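Local coordinates for uncharacterized protein (PDB 6PTM), which probably hydrolyses carrageenan oligosaccharides from their ends, as an exo-acting glycoside hydrolase of family GH42, at residues E126-N129 against S130-S133; E314-R317 against K318-N322. One frame throughout, in Å; residues are numbered along the deposited sequence.

Interaction 1. Residues E126-N129 against S130-S133; sequences EMMN and SSIS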
# COMPACT_ATOMS: atom_id res chain seq x y z
N GLU A 126 28.40 8.14 -9.95
CA GLU A 126 27.75 9.06 -8.98
C GLU A 126 27.60 8.33 -7.64
O GLU A 126 27.93 8.90 -6.58
CB GLU A 126 26.36 9.51 -9.44
CG GLU A 126 26.34 10.17 -10.80
CD GLU A 126 26.92 11.57 -10.85
OE1 GLU A 126 27.14 12.15 -9.78
OE2 GLU A 126 27.13 12.07 -11.98
N MET A 127 27.14 7.08 -7.70
CA MET A 127 26.85 6.27 -6.50
C MET A 127 28.16 5.95 -5.75
O MET A 127 28.18 6.00 -4.50
CB MET A 127 26.13 4.98 -6.92
CG MET A 127 25.86 4.05 -5.78
SD MET A 127 24.59 2.80 -6.20
CE MET A 127 25.47 1.86 -7.45
N MET A 128 29.22 5.61 -6.48
CA MET A 128 30.54 5.39 -5.84
C MET A 128 31.07 6.72 -5.27
O MET A 128 31.53 6.68 -4.14
CB MET A 128 31.54 4.80 -6.83
CG MET A 128 31.15 3.42 -7.39
SD MET A 128 30.98 2.12 -6.18
CE MET A 128 29.23 2.22 -5.81
N ASN A 129 30.94 7.84 -5.97
CA ASN A 129 31.40 9.15 -5.43
C ASN A 129 30.64 9.45 -4.13
O ASN A 129 31.29 9.84 -3.17
CB ASN A 129 31.25 10.31 -6.43
CG ASN A 129 32.28 10.29 -7.55
OD1 ASN A 129 33.33 9.66 -7.41
ND2 ASN A 129 31.98 10.92 -8.67
N SER A 130 29.31 9.27 -4.08
CA SER A 130 28.51 9.50 -2.85
C SER A 130 28.97 8.57 -1.72
O SER A 130 29.09 9.03 -0.55
CB SER A 130 27.01 9.36 -3.12
OG SER A 130 26.58 10.36 -4.05
N SER A 131 29.15 7.29 -2.02
CA SER A 131 29.54 6.25 -1.03
C SER A 131 30.93 6.61 -0.48
O SER A 131 31.05 6.65 0.74
CB SER A 131 29.53 4.88 -1.61
OG SER A 131 28.22 4.57 -2.12
N ILE A 132 31.90 6.88 -1.36
CA ILE A 132 33.29 7.23 -0.93
C ILE A 132 33.24 8.49 -0.05
O ILE A 132 33.81 8.44 1.04
CB ILE A 132 34.23 7.37 -2.14
CG1 ILE A 132 34.41 6.02 -2.86
CG2 ILE A 132 35.55 7.98 -1.71
CD1 ILE A 132 34.97 6.13 -4.25
N SER A 133 32.56 9.55 -0.47
CA SER A 133 32.44 10.81 0.33
C SER A 133 31.83 10.53 1.69
O SER A 133 32.34 11.05 2.70
CB SER A 133 31.63 11.80 -0.38
OG SER A 133 32.34 12.15 -1.52

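Interaction 2. Residues E314-R317 against K318-N322; sequences EEFR and KWLKN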
# COMPACT_ATOMS: atom_id res chain seq x y z
N GLU A 314 -27.96 -16.58 -8.07
CA GLU A 314 -28.66 -17.37 -7.02
C GLU A 314 -28.16 -16.94 -5.62
O GLU A 314 -28.99 -16.78 -4.70
CB GLU A 314 -28.55 -18.87 -7.33
CG GLU A 314 -29.28 -19.76 -6.33
CD GLU A 314 -30.77 -19.51 -6.17
OE1 GLU A 314 -31.44 -18.98 -7.12
OE2 GLU A 314 -31.26 -19.79 -5.07
N GLU A 315 -26.86 -16.68 -5.45
CA GLU A 315 -26.35 -16.17 -4.16
C GLU A 315 -26.92 -14.77 -3.91
O GLU A 315 -27.37 -14.47 -2.77
CB GLU A 315 -24.81 -16.21 -4.12
CG GLU A 315 -24.28 -17.62 -4.10
CD GLU A 315 -24.81 -18.48 -2.98
OE1 GLU A 315 -24.65 -18.09 -1.82
OE2 GLU A 315 -25.47 -19.50 -3.27
N PHE A 316 -27.01 -13.95 -4.95
CA PHE A 316 -27.65 -12.61 -4.85
C PHE A 316 -29.07 -12.70 -4.27
O PHE A 316 -29.43 -11.88 -3.41
CB PHE A 316 -27.61 -11.90 -6.21
CG PHE A 316 -28.06 -10.46 -6.23
CD1 PHE A 316 -27.78 -9.59 -5.18
CD2 PHE A 316 -28.72 -9.96 -7.33
CE1 PHE A 316 -28.20 -8.26 -5.24
CE2 PHE A 316 -29.09 -8.62 -7.41
CZ PHE A 316 -28.82 -7.77 -6.35
N ARG A 317 -29.90 -13.62 -4.76
CA ARG A 317 -31.31 -13.79 -4.26
C ARG A 317 -31.26 -14.10 -2.75
O ARG A 317 -32.06 -13.53 -1.99
CB ARG A 317 -32.03 -14.90 -5.03
CG ARG A 317 -32.20 -14.66 -6.53
CD ARG A 317 -32.89 -15.85 -7.18
NE ARG A 317 -33.08 -15.60 -8.59
CZ ARG A 317 -32.46 -16.26 -9.56
NH1 ARG A 317 -31.65 -17.26 -9.27
NH2 ARG A 317 -32.62 -15.91 -10.82
N LYS A 318 -30.32 -14.95 -2.32
CA LYS A 318 -30.11 -15.26 -0.88
C LYS A 318 -29.69 -14.01 -0.11
O LYS A 318 -30.25 -13.74 0.97
CB LYS A 318 -29.09 -16.39 -0.77
CG LYS A 318 -29.65 -17.74 -1.19
CD LYS A 318 -28.60 -18.86 -1.28
CE LYS A 318 -29.16 -20.15 -1.83
NZ LYS A 318 -28.12 -21.19 -1.85
N TRP A 319 -28.74 -13.25 -0.62
CA TRP A 319 -28.29 -11.98 0.03
C TRP A 319 -29.49 -11.01 0.12
O TRP A 319 -29.68 -10.39 1.17
CB TRP A 319 -27.14 -11.39 -0.80
CG TRP A 319 -26.56 -10.14 -0.23
CD1 TRP A 319 -25.41 -10.04 0.49
CD2 TRP A 319 -27.07 -8.80 -0.38
NE1 TRP A 319 -25.18 -8.75 0.82
CE2 TRP A 319 -26.18 -7.96 0.32
CE3 TRP A 319 -28.17 -8.23 -1.03
CZ2 TRP A 319 -26.39 -6.59 0.41
CZ3 TRP A 319 -28.37 -6.87 -0.94
CH2 TRP A 319 -27.49 -6.07 -0.24
N LEU A 320 -30.30 -10.91 -0.94
CA LEU A 320 -31.46 -9.96 -0.97
C LEU A 320 -32.49 -10.38 0.10
O LEU A 320 -33.08 -9.51 0.80
CB LEU A 320 -32.07 -9.95 -2.37
CG LEU A 320 -31.22 -9.26 -3.44
CD1 LEU A 320 -31.64 -9.69 -4.84
CD2 LEU A 320 -31.25 -7.76 -3.24
N LYS A 321 -32.70 -11.68 0.25
CA LYS A 321 -33.62 -12.22 1.29
C LYS A 321 -33.13 -11.81 2.68
O LYS A 321 -33.96 -11.39 3.53
CB LYS A 321 -33.75 -13.73 1.19
CG LYS A 321 -34.73 -14.33 2.19
CD LYS A 321 -34.88 -15.80 1.99
CE LYS A 321 -36.13 -16.32 2.65
NZ LYS A 321 -36.21 -17.77 2.46
N ASN A 322 -31.84 -11.97 2.94
CA ASN A 322 -31.24 -11.54 4.23
C ASN A 322 -31.33 -10.02 4.35
O ASN A 322 -31.69 -9.59 5.42
CB ASN A 322 -29.79 -11.99 4.38
CG ASN A 322 -29.22 -11.53 5.69
OD1 ASN A 322 -29.61 -12.05 6.73
ND2 ASN A 322 -28.33 -10.55 5.66

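Interaction 1. Residues E126-N129 against S130-S133
Each residue from Ser130 to Ser133 donates its backbone N-H to the carbonyl four positions earlier, from Glu126 to Asn129, the i to i+4 pattern of an unbroken alpha-helix; the straightest of these bonds, Ile132 N to Met128 O at 2.8 Å, has an N-H...O angle of 172°. Two serine hydroxyls fold back onto the same acceptors. Ser131 OG donates to Met127 O at 2.8 Å, while Ser131 N reaches that oxygen at 3.0 Å from the other face of the carbonyl plane, so one oxygen is gripped by two donors of a single residue. What makes this possible is the first torsion of Ser131 (chi1 -58°), which lays OG beside its own N and opposite the carbonyl carbon. Ser133 repeats the arrangement on Asn129 O, its OG and N both 3.0 Å away and again on opposite faces. Replacing Ser131 with alanine would probably leave Met127 O with its backbone donor but without the hydroxyl that grips its other face. Ile132 contributes an apolar touch, with CD1 lying 4.5 Å from Met128 CB, one turn back. The polar ends of the first segment turn elsewhere: Asn129 OD1 takes a bond from Lys50, and Glu126 OE2 one from Gln122. Within the helical packing, Met128 and Ser131 both meet Leu54 of helix 44-63, and on helix 69-90 Met128 meets Ala78 and Ser131 meets Ala74, whereas Met127 touches both helix 69-90 (Thr77, Ala78) and helix 534-549 (Pro534, Arg535, Asn538).

Interaction 2. Residues E314-R317 against K318-N322
Leu320 N donates to Phe316 O at 2.8 Å, an i to i+4 bond of the helix backbone. Within 314-317, Arg317 NH1 donates to Glu314 OE1 at 2.8 Å, a salt bridge between residues three apart. The oxygen is met nearly along its C-O axis, although it is tilted from the guanidinium plane and the N-H...O angle is 144°. The arginine is also held at NE by Val344 O, which probably limits how the guanidinium can turn. From the next residue, the extended Lys318 chain runs back over Glu314 and Glu315: Lys318 NZ makes a weak salt bridge to Glu315 OE2 at 3.4 Å, and Lys318 CE lies 3.9 Å from Glu314 OE2. Hydrophobic contact carries another side of the helix. Leu320 CD1 sits over the centre of the Phe316 ring, 3.5 Å from the centroid and only 4° off the normal, a CH-pi contact. Leu320 CD2 also touches Phe316 CE1, at 3.7 Å. Phe316 is placed for this by a chi1 of -172°, which sets CG opposite the backbone N and sends the ring along the helix toward Leu320. Trp319 CE3 approaches Phe316 CE1 obliquely at 4.2 Å, and its indole N-H is bonded to Asp369. Phe363 and Phe366 of helix 358-385 extend the aromatic cluster, and Trp334 of helix 327-334 adds to it. The chemistry is therefore divided round the helix: acidic and basic groups pair on one side, where the weak lysine bridge probably contributes less than the arginine bridge, and an aromatic-aliphatic seam on the other joins helix 310-324 to its neighbours.

How the interactions relate
From the N terminus, the chain first passes through helices 44-63 and 69-90 before interaction 1 forms within helix 109-139; interaction 2 follows much later, within helix 310-324. Both are local to one helix, with no residues between their segments, so neither closes a loop, and they stand in series without nesting or crossing. Their centres lie 64 Å apart on opposite sides of the chain's centre, and their nearest atoms are about 52 Å apart. Interaction 1 belongs to the N-terminal helices and meets helix 534-549; interaction 2 lies in the beta-galactosidase family region beside helices 327-334 and 358-385. The two contacts thus do not touch and tie different parts of the fold together.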